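Local coordinates for protein response regulator (Vibrio cholerae O1 biovar El Tor, PDB 7KPO) that probably binds DNA, as the DNA-binding domain of the sensor histidine kinase ChiS, at residues S30-R42 with T49-I61. Numbering follows the deposited sequence. Where two conformers were deposited one is given.
Sequences SKFTFAEQSGLWR and TLQTRTLDKYLRI. With FMT (formic acid), chain H.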
ATOM      1  N   SER A  30      16.445  12.339   0.560  1.00 15.96           N
ATOM      2  CA  SER A  30      17.404  11.666   1.472  1.00 15.64           C
ATOM      3  C   SER A  30      16.724  11.039   2.691  1.00 15.16           C
ATOM      4  O   SER A  30      15.541  11.316   2.956  1.00 14.78           O
ATOM      5  CB  SER A  30      18.407  12.674   1.943  1.00 15.78           C
ATOM      6  OG  SER A  30      17.757  13.692   2.700  1.00 15.73           O
ATOM      7  N   LYS A  31      17.499  10.233   3.417  1.00 15.51           N
ATOM      8  CA  LYS A  31      17.079   9.666   4.720  1.00 15.52           C
ATOM      9  C   LYS A  31      16.808  10.846   5.657  1.00 15.28           C
ATOM     10  O   LYS A  31      15.798  10.842   6.381  1.00 15.72           O
ATOM     11  CB  LYS A  31      18.194   8.778   5.273  1.00 16.82           C
ATOM     12  CG  LYS A  31      18.034   8.355   6.726  1.00 16.64           C
ATOM     13  CD  LYS A  31      19.220   7.574   7.259  1.00 20.09           C
ATOM     14  CE  LYS A  31      20.505   8.383   7.245  1.00 23.41           C
ATOM     15  NZ  LYS A  31      21.676   7.581   7.666  1.00 26.88           N
ATOM     16  N   PHE A  32      17.689  11.843   5.612  1.00 15.83           N
ATOM     17  CA  PHE A  32      17.512  13.047   6.454  1.00 15.31           C
ATOM     18  C   PHE A  32      16.117  13.628   6.229  1.00 15.09           C
ATOM     19  O   PHE A  32      15.468  13.976   7.253  1.00 20.69           O
ATOM     20  CB  PHE A  32      18.565  14.107   6.138  1.00 17.28           C
ATOM     21  CG  PHE A  32      18.312  15.422   6.826  1.00 19.76           C
ATOM     22  CD1 PHE A  32      17.469  16.367   6.262  1.00 22.98           C
ATOM     23  CD2 PHE A  32      18.895  15.700   8.049  1.00 24.39           C
ATOM     24  CE1 PHE A  32      17.221  17.569   6.906  1.00 24.64           C
ATOM     25  CE2 PHE A  32      18.654  16.908   8.686  1.00 27.51           C
ATOM     26  CZ  PHE A  32      17.819  17.839   8.113  1.00 28.40           C
ATOM     27  N   THR A  33      15.713  13.753   4.952  1.00 15.77           N
ATOM     28  CA  THR A  33      14.407  14.343   4.550  1.00 15.34           C
ATOM     29  C   THR A  33      13.259  13.461   5.048  1.00 14.35           C
ATOM     30  O   THR A  33      12.227  14.017   5.458  1.00 14.82           O
ATOM     31  CB  THR A  33      14.355  14.590   3.042  1.00 15.94           C
ATOM     32  OG1 THR A  33      15.364  15.566   2.788  1.00 18.14           O
ATOM     33  CG2 THR A  33      13.008  15.090   2.571  1.00 16.07           C
ATOM     34  N   PHE A  34      13.401  12.143   4.958  1.00 14.26           N
ATOM     35  CA  PHE A  34      12.341  11.279   5.522  1.00 13.37           C
ATOM     36  C   PHE A  34      12.121  11.645   6.999  1.00 13.00           C
ATOM     37  O   PHE A  34      10.965  11.828   7.414  1.00 13.75           O
ATOM     38  CB  PHE A  34      12.701   9.800   5.377  1.00 13.17           C
ATOM     39  CG  PHE A  34      11.995   8.960   6.404  1.00 12.25           C
ATOM     40  CD1 PHE A  34      10.621   8.797   6.367  1.00 12.67           C
ATOM     41  CD2 PHE A  34      12.703   8.403   7.453  1.00 12.35           C
ATOM     42  CE1 PHE A  34       9.971   8.073   7.351  1.00 13.04           C
ATOM     43  CE2 PHE A  34      12.052   7.673   8.432  1.00 12.37           C
ATOM     44  CZ  PHE A  34      10.689   7.508   8.377  1.00 13.20           C
ATOM     45  N   ALA A  35      13.207  11.755   7.766  1.00 13.39           N
ATOM     46  CA  ALA A  35      13.105  12.052   9.216  1.00 12.73           C
ATOM     47  C   ALA A  35      12.510  13.434   9.446  1.00 13.65           C
ATOM     48  O   ALA A  35      11.595  13.573  10.261  1.00 14.32           O
ATOM     49  CB  ALA A  35      14.493  11.979   9.845  1.00 13.54           C
ATOM     50  N   GLU A  36      13.052  14.410   8.740  1.00 14.18           N
ATOM     51  CA  GLU A  36      12.640  15.811   8.930  1.00 15.43           C
ATOM     52  C   GLU A  36      11.186  16.020   8.493  1.00 15.73           C
ATOM     53  O   GLU A  36      10.415  16.624   9.259  1.00 18.21           O
ATOM     54  CB  GLU A  36      13.598  16.693   8.137  1.00 17.00           C
ATOM     55  CG  GLU A  36      13.287  18.157   8.277  1.00 18.06           C
ATOM     56  CD  GLU A  36      13.351  18.655   9.704  1.00 17.29           C
ATOM     57  OE1 GLU A  36      14.263  18.216  10.442  1.00 21.61           O
ATOM     58  OE2 GLU A  36      12.481  19.464  10.080  1.00 19.45           O
ATOM     59  N   GLN A  37      10.823  15.523   7.311  1.00 15.29           N
ATOM     60  CA  GLN A  37       9.455  15.762   6.788  1.00 15.55           C
ATOM     61  C   GLN A  37       8.423  14.973   7.606  1.00 15.19           C
ATOM     62  O   GLN A  37       7.358  15.535   7.915  1.00 17.44           O
ATOM     63  CB  GLN A  37       9.407  15.405   5.303  1.00 16.58           C
ATOM     64  CG  GLN A  37       8.250  16.063   4.569  1.00 18.02           C
ATOM     65  CD  GLN A  37       8.387  17.568   4.479  1.00 19.76           C
ATOM     66  OE1 GLN A  37       9.476  18.134   4.616  1.00 18.99           O
ATOM     67  NE2 GLN A  37       7.272  18.239   4.224  1.00 21.86           N
ATOM     68  N   SER A  38       8.731  13.723   7.957  1.00 13.82           N
ATOM     69  CA  SER A  38       7.763  12.888   8.716  1.00 13.63           C
ATOM     70  C   SER A  38       7.676  13.325  10.180  1.00 13.51           C
ATOM     71  O   SER A  38       6.630  13.078  10.801  1.00 15.40           O
ATOM     72  CB  SER A  38       8.144  11.435   8.660  1.00 12.99           C
ATOM     73  OG  SER A  38       9.293  11.172   9.458  1.00 12.50           O
ATOM     74  N   GLY A  39       8.764  13.883  10.714  1.00 13.34           N
ATOM     75  CA  GLY A  39       8.839  14.236  12.141  1.00 13.65           C
ATOM     76  C   GLY A  39       8.980  12.997  13.017  1.00 13.63           C
ATOM     77  O   GLY A  39       8.908  13.130  14.244  1.00 15.03           O
ATOM     78  N   LEU A  40       9.235  11.833  12.421  1.00 11.78           N
ATOM     79  CA  LEU A  40       9.283  10.588  13.234  1.00 12.25           C
ATOM     80  C   LEU A  40      10.640  10.390  13.913  1.00 11.93           C
ATOM     81  O   LEU A  40      10.683   9.610  14.880  1.00 13.38           O
ATOM     82  CB  LEU A  40       8.948   9.396  12.333  1.00 11.93           C
ATOM     83  CG  LEU A  40       7.496   9.335  11.869  1.00 12.84           C
ATOM     84  CD1 LEU A  40       7.323   8.281  10.796  1.00 13.24           C
ATOM     85  CD2 LEU A  40       6.561   9.065  13.038  1.00 15.42           C
ATOM     86  N   TRP A  41      11.690  11.045  13.419  1.00 12.21           N
ATOM     87  CA  TRP A  41      13.050  10.869  13.987  1.00 12.72           C
ATOM     88  C   TRP A  41      13.709  12.231  14.104  1.00 13.61           C
ATOM     89  O   TRP A  41      13.504  13.072  13.214  1.00 15.18           O
ATOM     90  CB  TRP A  41      13.887   9.930  13.115  1.00 12.50           C
ATOM     91  CG  TRP A  41      13.261   8.589  12.911  1.00 12.11           C
ATOM     92  CD1 TRP A  41      12.413   8.230  11.907  1.00 11.56           C
ATOM     93  CD2 TRP A  41      13.426   7.425  13.742  1.00 12.40           C
ATOM     94  NE1 TRP A  41      12.038   6.923  12.051  1.00 11.65           N
ATOM     95  CE2 TRP A  41      12.643   6.405  13.166  1.00 11.71           C
ATOM     96  CE3 TRP A  41      14.145   7.153  14.911  1.00 13.27           C
ATOM     97  CZ2 TRP A  41      12.575   5.129  13.713  1.00 13.06           C
ATOM     98  CZ3 TRP A  41      14.075   5.887  15.452  1.00 14.51           C
ATOM     99  CH2 TRP A  41      13.297   4.892  14.859  1.00 13.97           C
ATOM    100  N   ARG A  42      14.493  12.410  15.158  1.00 14.35           N
ATOM    101  CA  ARG A  42      15.160  13.696  15.433  1.00 16.55           C
ATOM    102  C   ARG A  42      16.455  13.848  14.639  1.00 15.33           C
ATOM    103  O   ARG A  42      17.099  12.851  14.246  1.00 15.48           O
ATOM    104  CB  ARG A  42      15.401  13.871  16.931  1.00 19.51           C
ATOM    105  CG  ARG A  42      14.122  14.077  17.728  1.00 23.69           C
ATOM    106  CD  ARG A  42      14.420  14.576  19.124  1.00 28.36           C
ATOM    107  NE  ARG A  42      15.064  15.884  19.078  1.00 31.37           N
ATOM    108  CZ  ARG A  42      15.542  16.535  20.135  1.00 32.05           C
ATOM    109  NH1 ARG A  42      15.461  15.998  21.342  1.00 36.05           N
ATOM    110  NH2 ARG A  42      16.107  17.720  19.979  1.00 35.52           N
ATOM    111  N   THR A  49      27.927  18.283  11.881  1.00 45.97           N
ATOM    112  CA  THR A  49      27.140  17.832  10.696  1.00 42.46           C
ATOM    113  C   THR A  49      25.754  17.356  11.155  1.00 37.49           C
ATOM    114  O   THR A  49      25.687  16.715  12.223  1.00 39.09           O
ATOM    115  CB  THR A  49      27.878  16.711   9.947  1.00 45.24           C
ATOM    116  OG1 THR A  49      29.172  17.183   9.573  1.00 49.16           O
ATOM    117  CG2 THR A  49      27.145  16.231   8.712  1.00 43.60           C
ATOM    118  N   LEU A  50      24.697  17.659  10.388  1.00 37.58           N
ATOM    119  CA  LEU A  50      23.322  17.210  10.757  1.00 33.98           C
ATOM    120  C   LEU A  50      23.218  15.702  10.521  1.00 29.64           C
ATOM    121  O   LEU A  50      23.578  15.251   9.420  1.00 33.08           O
ATOM    122  CB  LEU A  50      22.257  17.953   9.942  1.00 38.42           C
ATOM    123  CG  LEU A  50      22.129  19.455  10.199  1.00 43.00           C
ATOM    124  CD1 LEU A  50      20.992  20.039   9.376  1.00 45.83           C
ATOM    125  CD2 LEU A  50      21.907  19.747  11.676  1.00 43.40           C
ATOM    126  N   GLN A  51      22.733  14.964  11.519  1.00 23.36           N
ATOM    127  CA  GLN A  51      22.624  13.487  11.401  1.00 21.61           C
ATOM    128  C   GLN A  51      21.335  12.993  12.060  1.00 18.24           C
ATOM    129  O   GLN A  51      20.910  13.583  13.067  1.00 18.85           O
ATOM    130  CB  GLN A  51      23.789  12.789  12.109  1.00 23.18           C
ATOM    131  CG  GLN A  51      25.177  13.206  11.638  1.00 26.21           C
ATOM    132  CD  GLN A  51      25.522  12.740  10.245  1.00 28.90           C
ATOM    133  OE1 GLN A  51      24.798  11.969   9.622  1.00 29.68           O
ATOM    134  NE2 GLN A  51      26.664  13.192   9.753  1.00 33.58           N
ATOM    135  N   THR A  52      20.746  11.941  11.494  1.00 16.69           N
ATOM    136  CA  THR A  52      19.565  11.262  12.092  1.00 15.76           C
ATOM    137  C   THR A  52      20.175  10.210  13.023  1.00 15.14           C
ATOM    138  O   THR A  52      20.054   9.024  12.750  1.00 14.93           O
ATOM    139  CB  THR A  52      18.651  10.718  10.992  1.00 16.41           C
ATOM    140  OG1 THR A  52      19.425   9.888  10.126  1.00 17.25           O
ATOM    141  CG2 THR A  52      18.016  11.814  10.169  1.00 18.19           C
ATOM    142  N   ARG A  53      20.809  10.689  14.088  1.00 15.70           N
ATOM    143  CA  ARG A  53      21.610   9.848  15.020  0.50 15.88           C
ATOM    144  C   ARG A  53      20.840   8.618  15.523  1.00 14.33           C
ATOM    145  O   ARG A  53      21.429   7.520  15.472  1.00 15.24           O
ATOM    146  CB  ARG A  53      22.105  10.702  16.190  0.50 17.98           C
ATOM    147  CG  ARG A  53      23.155  10.019  17.055  0.50 19.42           C
ATOM    148  CD  ARG A  53      23.609  10.933  18.175  0.50 21.58           C
ATOM    149  NE  ARG A  53      22.513  11.257  19.075  0.50 24.04           N
ATOM    150  CZ  ARG A  53      22.561  12.187  20.018  0.50 26.29           C
ATOM    151  NH1 ARG A  53      21.509  12.400  20.788  0.50 27.89           N
ATOM    152  NH2 ARG A  53      23.654  12.912  20.178  0.50 29.53           N
ATOM    153  N   THR A  54      19.619   8.791  16.017  1.00 14.15           N
ATOM    154  CA  THR A  54      18.903   7.608  16.564  1.00 13.99           C
ATOM    155  C   THR A  54      18.418   6.693  15.435  1.00 12.48           C
ATOM    156  O   THR A  54      18.590   5.468  15.548  1.00 13.05           O
ATOM    157  CB  THR A  54      17.779   8.046  17.502  1.00 15.40           C
ATOM    158  OG1 THR A  54      18.353   8.936  18.459  1.00 18.71           O
ATOM    159  CG2 THR A  54      17.126   6.872  18.195  1.00 15.99           C
ATOM    160  N   LEU A  55      17.818   7.262  14.391  1.00 11.70           N
ATOM    161  CA  LEU A  55      17.361   6.438  13.244  1.00 12.12           C
ATOM    162  C   LEU A  55      18.522   5.575  12.730  1.00 11.48           C
ATOM    163  O   LEU A  55      18.315   4.393  12.431  1.00 11.90           O
ATOM    164  CB  LEU A  55      16.865   7.379  12.144  1.00 12.01           C
ATOM    165  CG  LEU A  55      16.531   6.727  10.803  1.00 12.64           C
ATOM    166  CD1 LEU A  55      15.456   5.658  10.955  1.00 13.15           C
ATOM    167  CD2 LEU A  55      16.104   7.786   9.794  1.00 13.73           C
ATOM    168  N   ASP A  56      19.718   6.150  12.649  1.00 12.15           N
ATOM    169  CA  ASP A  56      20.883   5.417  12.089  1.00 13.29           C
ATOM    170  C   ASP A  56      21.157   4.143  12.891  1.00 11.91           C
ATOM    171  O   ASP A  56      21.641   3.174  12.299  1.00 13.15           O
ATOM    172  CB  ASP A  56      22.118   6.314  12.046  1.00 14.58           C
ATOM    173  CG  ASP A  56      22.012   7.461  11.059  1.00 16.04           C
ATOM    174  OD1 ASP A  56      21.028   7.497  10.293  1.00 16.80           O
ATOM    175  OD2 ASP A  56      22.926   8.300  11.052  1.00 20.36           O
ATOM    176  N   LYS A  57      20.851   4.142  14.184  1.00 12.24           N
ATOM    177  CA  LYS A  57      21.117   2.951  15.038  1.00 12.93           C
ATOM    178  C   LYS A  57      20.241   1.770  14.606  1.00 11.74           C
ATOM    179  O   LYS A  57      20.627   0.624  14.868  1.00 12.48           O
ATOM    180  CB  LYS A  57      20.848   3.276  16.511  1.00 14.61           C
ATOM    181  CG  LYS A  57      21.776   4.324  17.110  1.00 16.79           C
ATOM    182  CD  LYS A  57      21.492   4.640  18.558  1.00 20.14           C
ATOM    183  CE  LYS A  57      22.433   5.691  19.105  1.00 25.72           C
ATOM    184  NZ  LYS A  57      22.167   5.979  20.533  1.00 29.56           N
ATOM    185  N   TYR A  58      19.119   2.038  13.944  1.00 11.29           N
ATOM    186  CA  TYR A  58      18.157   0.980  13.544  1.00 12.08           C
ATOM    187  C   TYR A  58      18.557   0.320  12.225  1.00 12.79           C
ATOM    188  O   TYR A  58      17.856  -0.608  11.805  1.00 14.73           O
ATOM    189  CB  TYR A  58      16.755   1.582  13.432  1.00 12.78           C
ATOM    190  CG  TYR A  58      16.103   1.862  14.761  1.00 12.59           C
ATOM    191  CD1 TYR A  58      16.528   2.895  15.578  1.00 13.34           C
ATOM    192  CD2 TYR A  58      15.040   1.093  15.199  1.00 13.22           C
ATOM    193  CE1 TYR A  58      15.922   3.148  16.800  1.00 13.83           C
ATOM    194  CE2 TYR A  58      14.429   1.325  16.419  1.00 13.82           C
ATOM    195  CZ  TYR A  58      14.872   2.351  17.228  1.00 13.51           C
ATOM    196  OH  TYR A  58      14.256   2.588  18.425  1.00 16.18           O
ATOM    197  N   LEU A  59      19.684   0.724  11.640  1.00 12.02           N
ATOM    198  CA  LEU A  59      20.049   0.219  10.291  1.00 13.15           C
ATOM    199  C   LEU A  59      21.089  -0.898  10.384  1.00 13.20           C
ATOM    200  O   LEU A  59      21.457  -1.428   9.332  1.00 13.95           O
ATOM    201  CB  LEU A  59      20.528   1.399   9.439  1.00 14.28           C
ATOM    202  CG  LEU A  59      19.558   2.585   9.372  1.00 15.93           C
ATOM    203  CD1 LEU A  59      20.092   3.675   8.457  1.00 17.26           C
ATOM    204  CD2 LEU A  59      18.167   2.145   8.930  1.00 17.49           C
ATOM    205  N   ARG A  60      21.517  -1.246  11.598  1.00 12.80           N
ATOM    206  CA  ARG A  60      22.490  -2.345  11.820  1.00 13.70           C
ATOM    207  C   ARG A  60      22.071  -3.086  13.089  1.00 12.70           C
ATOM    208  O   ARG A  60      21.732  -2.428  14.087  1.00 12.70           O
ATOM    209  CB  ARG A  60      23.927  -1.826  11.973  1.00 15.69           C
ATOM    210  CG  ARG A  60      24.465  -1.106  10.746  1.00 18.13           C
ATOM    211  CD  ARG A  60      25.888  -0.577  10.872  1.00 22.52           C
ATOM    212  NE  ARG A  60      26.938  -1.597  10.911  1.00 28.00           N
ATOM    213  CZ  ARG A  60      27.727  -1.876  11.953  1.00 29.36           C
ATOM    214  NH1 ARG A  60      27.625  -1.204  13.088  1.00 34.36           N
ATOM    215  NH2 ARG A  60      28.646  -2.822  11.839  1.00 27.82           N
ATOM    216  N   ILE A  61      22.143  -4.410  13.070  1.00 12.44           N
ATOM    217  CA  ILE A  61      21.760  -5.167  14.290  1.00 12.99           C
ATOM    218  C   ILE A  61      22.717  -4.817  15.442  1.00 12.89           C
ATOM    219  O   ILE A  61      22.261  -4.803  16.586  1.00 14.54           O
ATOM    220  CB  ILE A  61      21.709  -6.679  13.988  1.00 14.00           C
ATOM    221  CG1 ILE A  61      20.969  -7.455  15.079  1.00 15.84           C
ATOM    222  CG2 ILE A  61      23.094  -7.261  13.741  1.00 14.96           C
ATOM    223  CD1 ILE A  61      19.516  -7.058  15.254  1.00 16.84           C
TER
HETATM  224  C   FMT H1207      15.042  10.225  18.236  1.00 22.02           C
HETATM  225  O1  FMT H1207      15.021  10.130  17.022  1.00 16.02           O
HETATM  226  O2  FMT H1207      16.083  10.584  18.965  1.00 25.74           O
HETATM  227  O   HOH W   1      17.225  10.207  14.965  1.00 15.48           O
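Trp41 and Leu55 meet where the chain leaving helix 31-38 passes the short, irregular helical turn at 53-57; the two helix axes cross at 118° and come no closer than 11.0 Å. The backbones come nearest at Arg42 and Thr52, whose CA atoms are 6.0 Å apart, just before the chain enters the hairpin of strands 44-46 and 49-51 and just after it leaves it.

The indole of Trp41 lies across the Leu55 side chain, whose CD1 sits over the five-membered ring, 3.7 Å from its centroid, in a CH-pi contact. The far edge of the same indole points at the face of Tyr58 in a T-shaped pair, planes at 64°, while its NE1 is hydrogen-bonded to Ser76 OG of helix 70-83. The other methyl of Leu55, CD2, packs against CG of Lys31 at 3.7 Å and the edge of Phe34. Thr52 turns CG2 onto Ala35 CB, 3.5 Å away, and its OG1 donates a hydrogen bond to OD1 of Asp56 (2.9 Å). Lys31, bent at chi3 (62°), brings NZ to Asp56 OD1 at 2.7 Å, forming a salt bridge; lysine and threonine reach it from opposite faces of the carboxylate. Nearby, a water joins Arg42 O to Leu55 N and also donates to O1 of a formic acid molecule, probably from the crystallisation liquor, which accepts from Arg42 N and Thr54 OG1.

Asp56 OD1 also lies 3.1 Å from another acceptor, Thr52 O; its two donors would probably offset that repulsion and restrain the carboxylate. Leu55 thus packs between Trp41 on one methyl and Lys31 on the other, with the Lys31–Asp56 salt bridge next to this apolar patch.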